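Local coordinates for tricorn protease (Thermoplasma acidophilum, PDB 1K32), which degrades peptides as a serine-type hydrolase, probably trimming products released by the proteasome, with beta propellers thought to gate substrate entry and product exit, at residues H214-F218 with Y229-L233; N169-L173 with H205-P209; G224-I228 with T242-Y248; D21-R26 with A58-G64. All coordinates share one frame; numbering follows the deposited sequence.

Interaction 1: residues H214-F218 with Y229-L233; sequences HRIYF and YSTDL
Ile216 and Thr231 form an antiparallel hydrogen-bonded pair, with Ile216 N 2.9 Å from Thr231 O and Thr231 N 3.1 Å from Ile216 O. Phe218 and Tyr229 form the next such pair, its Tyr229 N to Phe218 O bond almost straight (174°), while Tyr217 and Ser230 make the non-hydrogen-bonded pair between. These are the two middle strands of a propeller blade. Ser230 CB sits over one face of the Tyr217 ring, 3.6 Å from its centroid. On the other sheet face Phe218, its CG between backbone N and carbonyl carbon (chi1 55°), brings CE1 to 3.7 Å from Tyr229 CB and turns a ring edge to Thr231 CG2. Ile216 CG1 meets Leu233 CD2 at 3.6 Å. Arg215 bends to lay one guanidinium face over the Thr231-Asp232 peptide; NH2 donates at the edge to Ser230 OG, whose position is less certain, and NH1 salt-bridges Asp237. A leucine at Arg215 would probably take an ionic partner from Asp237 and leave that peptide without its flat cover. The hairpin pairs a largely apolar face, continued by Val206 and Ile199, with the charges of Arg215 and Asp232 toward its partly exposed end.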
loop_
_atom_site.group_PDB
_atom_site.type_symbol
_atom_site.label_atom_id
_atom_site.label_comp_id
_atom_site.label_asym_id
_atom_site.label_seq_id
_atom_site.Cartn_x
_atom_site.Cartn_y
_atom_site.Cartn_z
ATOM N N HIS A 214 10.749 42.049 77.706
ATOM C CA HIS A 214 9.304 42.121 77.569
ATOM C C HIS A 214 8.923 43.142 76.509
ATOM O O HIS A 214 7.983 43.927 76.674
ATOM C CB HIS A 214 8.649 42.447 78.911
ATOM C CG HIS A 214 8.649 41.294 79.861
ATOM N ND1 HIS A 214 9.805 40.790 80.414
ATOM C CD2 HIS A 214 7.644 40.501 80.301
ATOM C CE1 HIS A 214 9.514 39.733 81.153
ATOM N NE2 HIS A 214 8.209 39.537 81.099
ATOM N N ARG A 215 9.681 43.118 75.418
ATOM C CA ARG A 215 9.444 44.004 74.288
ATOM C C ARG A 215 9.469 43.212 72.997
ATOM O O ARG A 215 10.263 42.287 72.836
ATOM C CB ARG A 215 10.499 45.107 74.215
ATOM C CG ARG A 215 10.417 46.111 75.344
ATOM C CD ARG A 215 10.750 47.507 74.847
ATOM N NE ARG A 215 9.755 48.454 75.336
ATOM C CZ ARG A 215 9.169 49.384 74.595
ATOM N NH1 ARG A 215 8.276 50.183 75.148
ATOM N NH2 ARG A 215 9.467 49.521 73.313
ATOM N N ILE A 216 8.585 43.570 72.081
ATOM C CA ILE A 216 8.534 42.900 70.797
ATOM C C ILE A 216 9.290 43.787 69.826
ATOM O O ILE A 216 8.934 44.947 69.639
ATOM C CB ILE A 216 7.078 42.743 70.276
ATOM C CG1 ILE A 216 6.214 42.029 71.311
ATOM C CG2 ILE A 216 7.075 41.956 68.961
ATOM C CD1 ILE A 216 4.731 42.020 70.966
ATOM N N TYR A 217 10.351 43.261 69.236
ATOM C CA TYR A 217 11.101 44.025 68.253
ATOM C C TYR A 217 10.700 43.555 66.860
ATOM O O TYR A 217 10.400 42.369 66.643
ATOM C CB TYR A 217 12.604 43.861 68.470
ATOM C CG TYR A 217 13.091 44.526 69.736
ATOM C CD1 TYR A 217 12.838 43.961 70.990
ATOM C CD2 TYR A 217 13.782 45.734 69.681
ATOM C CE1 TYR A 217 13.264 44.586 72.154
ATOM C CE2 TYR A 217 14.210 46.368 70.829
ATOM C CZ TYR A 217 13.951 45.796 72.065
ATOM O OH TYR A 217 14.379 46.443 73.202
ATOM N N PHE A 218 10.676 44.492 65.917
ATOM C CA PHE A 218 10.276 44.178 64.556
ATOM C C PHE A 218 10.746 45.240 63.580
ATOM O O PHE A 218 11.337 46.257 63.971
ATOM C CB PHE A 218 8.748 44.044 64.479
ATOM C CG PHE A 218 8.006 45.253 64.980
ATOM C CD1 PHE A 218 7.822 46.364 64.166
ATOM C CD2 PHE A 218 7.511 45.288 66.284
ATOM C CE1 PHE A 218 7.151 47.502 64.649
ATOM C CE2 PHE A 218 6.842 46.410 66.774
ATOM C CZ PHE A 218 6.663 47.525 65.952
ATOM N N TYR A 229 12.071 48.763 65.228
ATOM C CA TYR A 229 11.209 49.412 66.219
ATOM C C TYR A 229 10.875 48.373 67.284
ATOM O O TYR A 229 11.261 47.205 67.163
ATOM C CB TYR A 229 9.882 49.871 65.596
ATOM C CG TYR A 229 9.983 50.993 64.585
ATOM C CD1 TYR A 229 10.453 50.753 63.298
ATOM C CD2 TYR A 229 9.621 52.300 64.923
ATOM C CE1 TYR A 229 10.565 51.770 62.375
ATOM C CE2 TYR A 229 9.729 53.340 64.003
ATOM C CZ TYR A 229 10.206 53.062 62.728
ATOM O OH TYR A 229 10.354 54.060 61.802
ATOM N N SER A 230 10.154 48.797 68.316
ATOM C CA SER A 230 9.722 47.874 69.357
ATOM C C SER A 230 8.557 48.477 70.137
ATOM O O SER A 230 8.322 49.693 70.087
ATOM C CB SER A 230 10.879 47.530 70.308
ATOM O OG SER A 230 11.162 48.593 71.197
ATOM N N THR A 231 7.812 47.612 70.821
ATOM C CA THR A 231 6.684 48.031 71.648
ATOM C C THR A 231 6.677 47.112 72.863
ATOM O O THR A 231 7.424 46.139 72.902
ATOM C CB THR A 231 5.321 47.861 70.927
ATOM O OG1 THR A 231 5.087 46.469 70.655
ATOM C CG2 THR A 231 5.289 48.658 69.617
ATOM N N ASP A 232 5.851 47.415 73.859
ATOM C CA ASP A 232 5.758 46.523 75.005
ATOM C C ASP A 232 4.783 45.434 74.555
ATOM O O ASP A 232 4.216 45.538 73.468
ATOM C CB ASP A 232 5.229 47.247 76.249
ATOM C CG ASP A 232 3.941 48.016 75.993
ATOM O OD1 ASP A 232 3.020 47.491 75.329
ATOM O OD2 ASP A 232 3.846 49.158 76.485
ATOM N N LEU A 233 4.578 44.408 75.374
ATOM C CA LEU A 233 3.680 43.316 75.006
ATOM C C LEU A 233 2.221 43.729 74.829
ATOM O O LEU A 233 1.361 42.901 74.538
ATOM C CB LEU A 233 3.789 42.185 76.026
ATOM C CG LEU A 233 5.159 41.510 76.051
ATOM C CD1 LEU A 233 5.139 40.339 77.031
ATOM C CD2 LEU A 233 5.517 41.028 74.657
#

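Interaction 2: residues N169-L173 with H205-P209; sequences NTFEL and HVSSP
His205 and Glu172 carry most of the polar load between the loop 169-173 and the chain at 205-209. With CG anti to the backbone N (chi1 173°), the His205 ring swings in toward the loop, and NE2 donates to Phe171 O at 2.7 Å, the acceptor lying in the ring plane. The other ring nitrogen, ND1, is bonded to the backbone N of Gly185, which is consistent with a ring that keeps its proton on NE2. Asn169 O approaches the same edge, 2.9 Å from His205 CE1, while Leu173 CD1 lies squarely over one face, 3.5 Å from the centroid. Glu172, bent at chi2, holds two serines with one carboxylate: Ser208 OG donates to OE1 at 2.7 Å and Ser207 OG to OE2 at 2.8 Å, both from above the carboxylate plane. Each oxygen has a further partner, OE1 the backbone N of His251 and OE2 a salt bridge to Arg250, so its charge is probably well balanced. On the backbone, Ser208 N binds Thr170 O at 2.9 Å in the carbonyl plane, and the Thr170 hydroxyl is taken up by His156. Val206 O is the exception, buried without a hydrogen-bonding partner and faced by Thr170 CG2 at 3.4 Å. The polar ties run between consecutive blades of a six-bladed beta propeller: a loop joining the second and third strands of one blade grips the start of the next blade's first strand, and through Glu172 it reaches the blade beyond.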
loop_
_atom_site.group_PDB
_atom_site.type_symbol
_atom_site.label_atom_id
_atom_site.label_comp_id
_atom_site.label_asym_id
_atom_site.label_seq_id
_atom_site.Cartn_x
_atom_site.Cartn_y
_atom_site.Cartn_z
ATOM N N ASN A 169 1.083 37.519 58.514
ATOM C CA ASN A 169 1.665 38.105 57.302
ATOM C C ASN A 169 2.960 38.841 57.593
ATOM O O ASN A 169 3.333 39.770 56.873
ATOM C CB ASN A 169 0.669 39.079 56.668
ATOM C CG ASN A 169 -0.707 38.486 56.548
ATOM O OD1 ASN A 169 -1.682 39.059 57.020
ATOM N ND2 ASN A 169 -0.796 37.334 55.917
ATOM N N THR A 170 3.657 38.402 58.631
ATOM C CA THR A 170 4.879 39.053 59.070
ATOM C C THR A 170 6.220 38.705 58.394
ATOM O O THR A 170 7.290 38.929 58.972
ATOM C CB THR A 170 5.002 38.903 60.603
ATOM O OG1 THR A 170 4.622 37.574 60.986
ATOM C CG2 THR A 170 4.085 39.896 61.302
ATOM N N PHE A 171 6.174 38.176 57.173
ATOM C CA PHE A 171 7.415 37.886 56.446
ATOM C C PHE A 171 7.855 39.199 55.774
ATOM O O PHE A 171 7.068 40.136 55.698
ATOM C CB PHE A 171 7.180 36.777 55.402
ATOM C CG PHE A 171 5.902 36.921 54.637
ATOM C CD1 PHE A 171 5.795 37.841 53.588
ATOM C CD2 PHE A 171 4.776 36.176 55.001
ATOM C CE1 PHE A 171 4.584 38.023 52.912
ATOM C CE2 PHE A 171 3.545 36.351 54.330
ATOM C CZ PHE A 171 3.451 37.276 53.285
ATOM N N GLU A 172 9.097 39.287 55.307
ATOM C CA GLU A 172 9.560 40.524 54.665
ATOM C C GLU A 172 8.883 40.760 53.306
ATOM O O GLU A 172 8.494 39.809 52.622
ATOM C CB GLU A 172 11.083 40.497 54.458
ATOM C CG GLU A 172 11.930 40.344 55.740
ATOM C CD GLU A 172 11.912 41.570 56.662
ATOM O OE1 GLU A 172 12.409 41.445 57.794
ATOM O OE2 GLU A 172 11.417 42.653 56.271
ATOM N N LEU A 173 8.744 42.031 52.932
ATOM C CA LEU A 173 8.159 42.412 51.647
ATOM C C LEU A 173 9.148 43.303 50.897
ATOM O O LEU A 173 8.866 44.471 50.638
ATOM C CB LEU A 173 6.862 43.181 51.848
ATOM C CG LEU A 173 5.627 42.458 52.389
ATOM C CD1 LEU A 173 4.507 43.470 52.518
ATOM C CD2 LEU A 173 5.219 41.332 51.471
ATOM N N HIS A 205 3.608 47.916 56.960
ATOM C CA HIS A 205 3.862 46.493 57.155
ATOM C C HIS A 205 4.888 46.163 58.242
ATOM O O HIS A 205 5.987 46.693 58.248
ATOM C CB HIS A 205 4.332 45.908 55.825
ATOM C CG HIS A 205 4.781 44.485 55.910
ATOM N ND1 HIS A 205 3.919 43.449 56.202
ATOM C CD2 HIS A 205 5.986 43.918 55.675
ATOM C CE1 HIS A 205 4.573 42.304 56.132
ATOM N NE2 HIS A 205 5.828 42.560 55.814
ATOM N N VAL A 206 4.526 45.263 59.147
ATOM C CA VAL A 206 5.433 44.861 60.206
ATOM C C VAL A 206 5.976 43.491 59.853
ATOM O O VAL A 206 5.212 42.592 59.510
ATOM C CB VAL A 206 4.699 44.792 61.558
ATOM C CG1 VAL A 206 5.599 44.179 62.619
ATOM C CG2 VAL A 206 4.257 46.189 61.966
ATOM N N SER A 207 7.291 43.335 59.947
ATOM C CA SER A 207 7.927 42.076 59.612
ATOM C C SER A 207 8.940 41.614 60.657
ATOM O O SER A 207 9.415 42.399 61.478
ATOM C CB SER A 207 8.636 42.215 58.268
ATOM O OG SER A 207 9.656 43.188 58.354
ATOM N N SER A 208 9.247 40.324 60.623
ATOM C CA SER A 208 10.240 39.727 61.518
ATOM C C SER A 208 10.180 40.103 62.989
ATOM O O SER A 208 11.142 40.640 63.547
ATOM C CB SER A 208 11.639 40.031 60.992
ATOM O OG SER A 208 11.757 39.559 59.666
ATOM N N PRO A 209 9.054 39.811 63.649
ATOM C CA PRO A 209 8.961 40.151 65.066
ATOM C C PRO A 209 9.796 39.218 65.955
ATOM O O PRO A 209 9.931 38.033 65.678
ATOM C CB PRO A 209 7.468 40.042 65.341
ATOM C CG PRO A 209 7.063 38.883 64.413
ATOM C CD PRO A 209 7.781 39.265 63.141
#

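Interaction 3: residues G224-I228 with T242-Y248; sequences GFGQI and TSFTDYY
Phe225 is the wedge of this contact, its ring held between Tyr248 on one face and the backbone of Thr245 on the other. Its CG stands anti to the backbone N (chi1 -158°), which sends the ring out into the bend of the 242-248 loop. Tyr248 CE1 lies over the ring, 3.5 Å from Phe225 CE1, with the two planes inclined at 45°; Thr245 CA, 4.1 Å from the Phe225 centroid, closes the opposite side. The Tyr248 ring, which has a cation-pi partner in Lys177, is itself roofed by backbone, since Gly226 N comes within 3.3 Å of CE2. A CB on Gly226 would run into this ring, so the close fit depends on glycine. At the strand end, Ile228 N donates to Thr242 OG1 at 2.9 Å (163°), and Thr242 CG2 rests against Ile228 CB at 3.9 Å. The outer side is much looser. Ser243 and Thr245 turn their side chains away and are exposed, as is Gly224. Asp246 also points away; its OD2 receives Tyr247 N at 2.6 Å and its OD1 pairs with Lys263. The Tyr247 side chain turns away, its hydroxyl bonded to Lys691 O, although its carbonyl O stays at the Phe225 edge. Chemically, the inner part relies on aromatic and backbone packing with a single clear hydrogen bond across it. Two carbonyl oxygens, Gly226 O and Tyr247 O, are buried there without a polar partner, facing instead the ring edges of Phe244 and Phe225, which probably costs some stability, perhaps offset by the close ring packing.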
loop_
_atom_site.group_PDB
_atom_site.type_symbol
_atom_site.label_atom_id
_atom_site.label_comp_id
_atom_site.label_asym_id
_atom_site.label_seq_id
_atom_site.Cartn_x
_atom_site.Cartn_y
_atom_site.Cartn_z
ATOM N N GLY A 224 9.474 56.043 56.361
ATOM C CA GLY A 224 10.080 56.216 55.053
ATOM C C GLY A 224 11.184 55.251 54.666
ATOM O O GLY A 224 11.556 55.171 53.497
ATOM N N PHE A 225 11.708 54.512 55.632
ATOM C CA PHE A 225 12.788 53.569 55.365
ATOM C C PHE A 225 12.715 52.469 56.419
ATOM O O PHE A 225 12.254 52.713 57.531
ATOM C CB PHE A 225 14.133 54.292 55.471
ATOM C CG PHE A 225 15.254 53.620 54.732
ATOM C CD1 PHE A 225 15.510 53.932 53.402
ATOM C CD2 PHE A 225 16.060 52.688 55.369
ATOM C CE1 PHE A 225 16.566 53.325 52.706
ATOM C CE2 PHE A 225 17.118 52.070 54.689
ATOM C CZ PHE A 225 17.375 52.390 53.353
ATOM N N GLY A 226 13.165 51.264 56.071
ATOM C CA GLY A 226 13.123 50.177 57.032
ATOM C C GLY A 226 13.993 50.454 58.244
ATOM O O GLY A 226 15.149 50.837 58.117
ATOM N N GLN A 227 13.429 50.275 59.429
ATOM C CA GLN A 227 14.171 50.482 60.667
ATOM C C GLN A 227 13.671 49.471 61.690
ATOM O O GLN A 227 12.620 48.849 61.503
ATOM C CB GLN A 227 13.931 51.888 61.234
ATOM C CG GLN A 227 14.073 53.030 60.225
ATOM C CD GLN A 227 15.505 53.285 59.803
ATOM O OE1 GLN A 227 15.758 54.079 58.898
ATOM N NE2 GLN A 227 16.446 52.631 60.463
ATOM N N ILE A 228 14.425 49.314 62.768
ATOM C CA ILE A 228 14.030 48.422 63.838
ATOM C C ILE A 228 13.255 49.244 64.863
ATOM O O ILE A 228 13.708 50.306 65.284
ATOM C CB ILE A 228 15.264 47.788 64.518
ATOM C CG1 ILE A 228 16.074 47.015 63.476
ATOM C CG2 ILE A 228 14.827 46.857 65.655
ATOM C CD1 ILE A 228 17.307 46.345 64.048
ATOM N N THR A 242 16.769 52.480 65.119
ATOM C CA THR A 242 17.789 52.632 64.087
ATOM C C THR A 242 17.456 53.752 63.132
ATOM O O THR A 242 16.306 54.165 63.026
ATOM C CB THR A 242 17.937 51.351 63.243
ATOM O OG1 THR A 242 16.703 51.084 62.557
ATOM C CG2 THR A 242 18.300 50.164 64.136
ATOM N N SER A 243 18.474 54.227 62.422
ATOM C CA SER A 243 18.313 55.297 61.445
ATOM C C SER A 243 19.093 54.986 60.172
ATOM O O SER A 243 19.851 55.815 59.683
ATOM C CB SER A 243 18.794 56.630 62.031
ATOM O OG SER A 243 17.915 57.091 63.034
ATOM N N PHE A 244 18.904 53.785 59.637
ATOM C CA PHE A 244 19.596 53.375 58.423
ATOM C C PHE A 244 19.157 54.205 57.210
ATOM O O PHE A 244 18.019 54.663 57.145
ATOM C CB PHE A 244 19.310 51.902 58.121
ATOM C CG PHE A 244 19.645 50.964 59.242
ATOM C CD1 PHE A 244 18.676 50.102 59.754
ATOM C CD2 PHE A 244 20.937 50.899 59.756
ATOM C CE1 PHE A 244 18.989 49.187 60.758
ATOM C CE2 PHE A 244 21.260 49.987 60.757
ATOM C CZ PHE A 244 20.282 49.129 61.257
ATOM N N THR A 245 20.062 54.384 56.251
ATOM C CA THR A 245 19.743 55.113 55.026
ATOM C C THR A 245 20.292 54.399 53.788
ATOM O O THR A 245 19.917 54.731 52.663
ATOM C CB THR A 245 20.315 56.552 55.034
ATOM O OG1 THR A 245 21.731 56.495 55.195
ATOM C CG2 THR A 245 19.701 57.379 56.160
ATOM N N ASP A 246 21.170 53.416 53.987
ATOM C CA ASP A 246 21.753 52.690 52.855
ATOM C C ASP A 246 20.893 51.551 52.293
ATOM O O ASP A 246 20.504 51.590 51.122
ATOM C CB ASP A 246 23.156 52.171 53.207
ATOM C CG ASP A 246 23.190 51.312 54.464
ATOM O OD1 ASP A 246 24.303 50.874 54.809
ATOM O OD2 ASP A 246 22.142 51.075 55.106
ATOM N N TYR A 247 20.616 50.539 53.115
ATOM C CA TYR A 247 19.780 49.409 52.707
ATOM C C TYR A 247 18.835 49.041 53.839
ATOM O O TYR A 247 19.147 49.260 55.008
ATOM C CB TYR A 247 20.627 48.188 52.338
ATOM C CG TYR A 247 21.691 48.452 51.294
ATOM C CD1 TYR A 247 22.992 48.802 51.662
ATOM C CD2 TYR A 247 21.404 48.338 49.935
ATOM C CE1 TYR A 247 23.990 49.025 50.693
ATOM C CE2 TYR A 247 22.390 48.561 48.960
ATOM C CZ TYR A 247 23.676 48.900 49.348
ATOM O OH TYR A 247 24.653 49.083 48.397
ATOM N N TYR A 248 17.675 48.499 53.483
ATOM C CA TYR A 248 16.672 48.086 54.461
ATOM C C TYR A 248 17.155 46.901 55.293
ATOM O O TYR A 248 17.799 45.992 54.769
ATOM C CB TYR A 248 15.373 47.663 53.766
ATOM C CG TYR A 248 14.437 48.776 53.371
ATOM C CD1 TYR A 248 14.893 49.883 52.660
ATOM C CD2 TYR A 248 13.082 48.703 53.685
ATOM C CE1 TYR A 248 14.014 50.897 52.270
ATOM C CE2 TYR A 248 12.196 49.702 53.301
ATOM C CZ TYR A 248 12.667 50.798 52.595
ATOM O OH TYR A 248 11.784 51.788 52.226
#

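Interaction 4: residues D21-R26 with A58-G64; sequences DIHGDR and ARFFPDG
Phe60 leans across to the 21-26 segment while its backbone N donates to Asp21 OD1 at 2.6 Å, a bond met nearly along the C-O axis. Asp21 OD1 also makes a salt bridge with Arg59 NE at 3.6 Å, near the guanidinium plane, and OD2 takes Ile22 N, so both carboxylate oxygens are used. From CB, which passes Asp21 OD1, the Phe60 side chain runs on to CG, 3.9 Å from His23 CB. That methylene lies over the centre of one ring face. Phe60 CD1 stays beside Asp21 OD1 (3.6 Å) and CE1 reaches His23 N, whereas on the other flank CD2 and then CE2 meet Arg26 NH1, the latter at 3.4 Å. Phe60 CZ, at the tip, ends 4.1 Å from Arg26 O. Strands 18-23 and 54-60 are the first strands of two consecutive blades of the six-bladed propeller; their ends 21-23 and 58-60 run at 17° without backbone bonds, and side chains bridge the gap, several of them to backbone atoms of 58-64. A serine in place of Phe60 would probably open a gap beneath His23 CB and leave the Arg26 guanidinium freer to shift. Beyond the ring, two turns meet: type II' from His23 to Arg26 and type I from Phe61 to Gly64. His23 reaches across because its first torsion is extended (chi1 -172°), setting one ring face against Gly64 CA, 3.6 Å from the centroid, where a CB would clash. Arg26 NH1 makes a weak bond to Gly64 O at 2.6 Å (128°), and Asp21 touches Asn253 of the sixth blade.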
loop_
_atom_site.group_PDB
_atom_site.type_symbol
_atom_site.label_atom_id
_atom_site.label_comp_id
_atom_site.label_asym_id
_atom_site.label_seq_id
_atom_site.Cartn_x
_atom_site.Cartn_y
_atom_site.Cartn_z
ATOM N N ASP A 21 20.633 34.026 62.155
ATOM C CA ASP A 21 19.985 33.677 63.411
ATOM C C ASP A 21 21.166 33.717 64.371
ATOM O O ASP A 21 22.314 33.671 63.943
ATOM C CB ASP A 21 19.373 32.273 63.374
ATOM C CG ASP A 21 18.482 31.983 64.599
ATOM O OD1 ASP A 21 17.965 30.847 64.713
ATOM O OD2 ASP A 21 18.294 32.891 65.445
ATOM N N ILE A 22 20.906 33.813 65.661
ATOM C CA ILE A 22 22.010 33.892 66.598
ATOM C C ILE A 22 21.718 33.129 67.870
ATOM O O ILE A 22 20.575 33.043 68.297
ATOM C CB ILE A 22 22.314 35.363 66.952
ATOM C CG1 ILE A 22 23.484 35.434 67.935
ATOM C CG2 ILE A 22 21.069 36.014 67.540
ATOM C CD1 ILE A 22 23.996 36.833 68.181
ATOM N N HIS A 23 22.769 32.560 68.451
ATOM C CA HIS A 23 22.671 31.822 69.709
ATOM C C HIS A 23 24.001 32.002 70.421
ATOM O O HIS A 23 25.009 31.421 70.027
ATOM C CB HIS A 23 22.414 30.334 69.479
ATOM C CG HIS A 23 22.111 29.582 70.737
ATOM N ND1 HIS A 23 20.860 29.572 71.316
ATOM C CD2 HIS A 23 22.911 28.865 71.563
ATOM C CE1 HIS A 23 20.903 28.884 72.443
ATOM N NE2 HIS A 23 22.137 28.445 72.616
ATOM N N GLY A 24 23.998 32.823 71.465
ATOM C CA GLY A 24 25.221 33.082 72.206
ATOM C C GLY A 24 26.253 33.781 71.338
ATOM O O GLY A 24 26.030 34.893 70.860
ATOM N N ASP A 25 27.390 33.127 71.140
ATOM C CA ASP A 25 28.455 33.682 70.316
ATOM C C ASP A 25 28.467 33.051 68.938
ATOM O O ASP A 25 29.426 33.229 68.183
ATOM C CB ASP A 25 29.819 33.448 70.966
ATOM C CG ASP A 25 30.031 34.306 72.185
ATOM O OD1 ASP A 25 29.810 35.530 72.072
ATOM O OD2 ASP A 25 30.417 33.762 73.245
ATOM N N ARG A 26 27.414 32.305 68.616
ATOM C CA ARG A 26 27.349 31.657 67.316
ATOM C C ARG A 26 26.275 32.299 66.464
ATOM O O ARG A 26 25.173 32.570 66.927
ATOM C CB ARG A 26 27.055 30.154 67.451
ATOM C CG ARG A 26 27.986 29.412 68.399
ATOM C CD ARG A 26 28.194 27.959 67.979
ATOM N NE ARG A 26 26.952 27.200 67.803
ATOM C CZ ARG A 26 26.074 26.947 68.769
ATOM N NH1 ARG A 26 24.988 26.243 68.503
ATOM N NH2 ARG A 26 26.269 27.408 69.997
ATOM N N ALA A 58 17.071 29.535 58.410
ATOM C CA ALA A 58 17.668 28.543 59.311
ATOM C C ALA A 58 17.477 29.073 60.720
ATOM O O ALA A 58 17.835 30.218 61.002
ATOM C CB ALA A 58 19.154 28.369 59.017
ATOM N N ARG A 59 16.911 28.236 61.588
ATOM C CA ARG A 59 16.624 28.619 62.963
ATOM C C ARG A 59 17.197 27.661 63.992
ATOM O O ARG A 59 16.969 26.452 63.914
ATOM C CB ARG A 59 15.104 28.698 63.177
ATOM C CG ARG A 59 14.397 29.848 62.454
ATOM C CD ARG A 59 14.829 31.191 63.043
ATOM N NE ARG A 59 14.443 31.310 64.444
ATOM C CZ ARG A 59 13.196 31.498 64.865
ATOM N NH1 ARG A 59 12.936 31.592 66.161
ATOM N NH2 ARG A 59 12.207 31.606 63.989
ATOM N N PHE A 60 17.923 28.212 64.963
ATOM C CA PHE A 60 18.494 27.428 66.058
ATOM C C PHE A 60 17.346 26.948 66.943
ATOM O O PHE A 60 16.406 27.695 67.191
ATOM C CB PHE A 60 19.382 28.284 66.980
ATOM C CG PHE A 60 20.787 28.520 66.483
ATOM C CD1 PHE A 60 21.185 29.786 66.063
ATOM C CD2 PHE A 60 21.733 27.507 66.518
ATOM C CE1 PHE A 60 22.512 30.038 65.693
ATOM C CE2 PHE A 60 23.062 27.743 66.148
ATOM C CZ PHE A 60 23.451 29.010 65.737
ATOM N N PHE A 61 17.415 25.714 67.426
ATOM C CA PHE A 61 16.398 25.258 68.355
ATOM C C PHE A 61 16.783 25.989 69.643
ATOM O O PHE A 61 17.924 26.434 69.785
ATOM C CB PHE A 61 16.465 23.741 68.569
ATOM C CG PHE A 61 15.608 22.963 67.622
ATOM C CD1 PHE A 61 15.934 22.873 66.273
ATOM C CD2 PHE A 61 14.461 22.317 68.078
ATOM C CE1 PHE A 61 15.126 22.148 65.390
ATOM C CE2 PHE A 61 13.652 21.593 67.204
ATOM C CZ PHE A 61 13.987 21.509 65.861
ATOM N N PRO A 62 15.844 26.125 70.590
ATOM C CA PRO A 62 16.082 26.812 71.866
ATOM C C PRO A 62 17.415 26.564 72.590
ATOM O O PRO A 62 18.011 27.500 73.122
ATOM C CB PRO A 62 14.869 26.398 72.713
ATOM C CG PRO A 62 14.423 25.103 72.077
ATOM C CD PRO A 62 14.546 25.436 70.621
ATOM N N ASP A 63 17.886 25.322 72.610
ATOM C CA ASP A 63 19.136 25.015 73.291
ATOM C C ASP A 63 20.368 25.192 72.407
ATOM O O ASP A 63 21.494 24.919 72.840
ATOM C CB ASP A 63 19.096 23.592 73.852
ATOM C CG ASP A 63 18.958 22.542 72.774
ATOM O OD1 ASP A 63 18.727 21.365 73.124
ATOM O OD2 ASP A 63 19.089 22.885 71.582
ATOM N N GLY A 64 20.146 25.653 71.177
ATOM C CA GLY A 64 21.232 25.869 70.236
ATOM C C GLY A 64 21.955 24.609 69.783
ATOM O O GLY A 64 23.081 24.687 69.298
#

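Interactions 1, 2 and 3 all reach the blade made of strands 207-212 to 239-240. Interaction 1 forms its middle; it touches interaction 2 through Phe218 CD1 and Val206 CG1, 3.5 Å apart, and interaction 3 through Phe218 O and Ile228 CG2, 3.9 Å apart. The centres of interactions 2 and 3 are about 15 Å apart, without touching. Interaction 4 joins the first two blades, its centre about 20 Å from that of interaction 1. Links out of the propeller include Asn169 with Tyr936, in the S41 peptidase region, and Tyr247 with Lys691, in the C1 region. All four lie in the propeller rather than in the S41 region, where the serine protease site is expected.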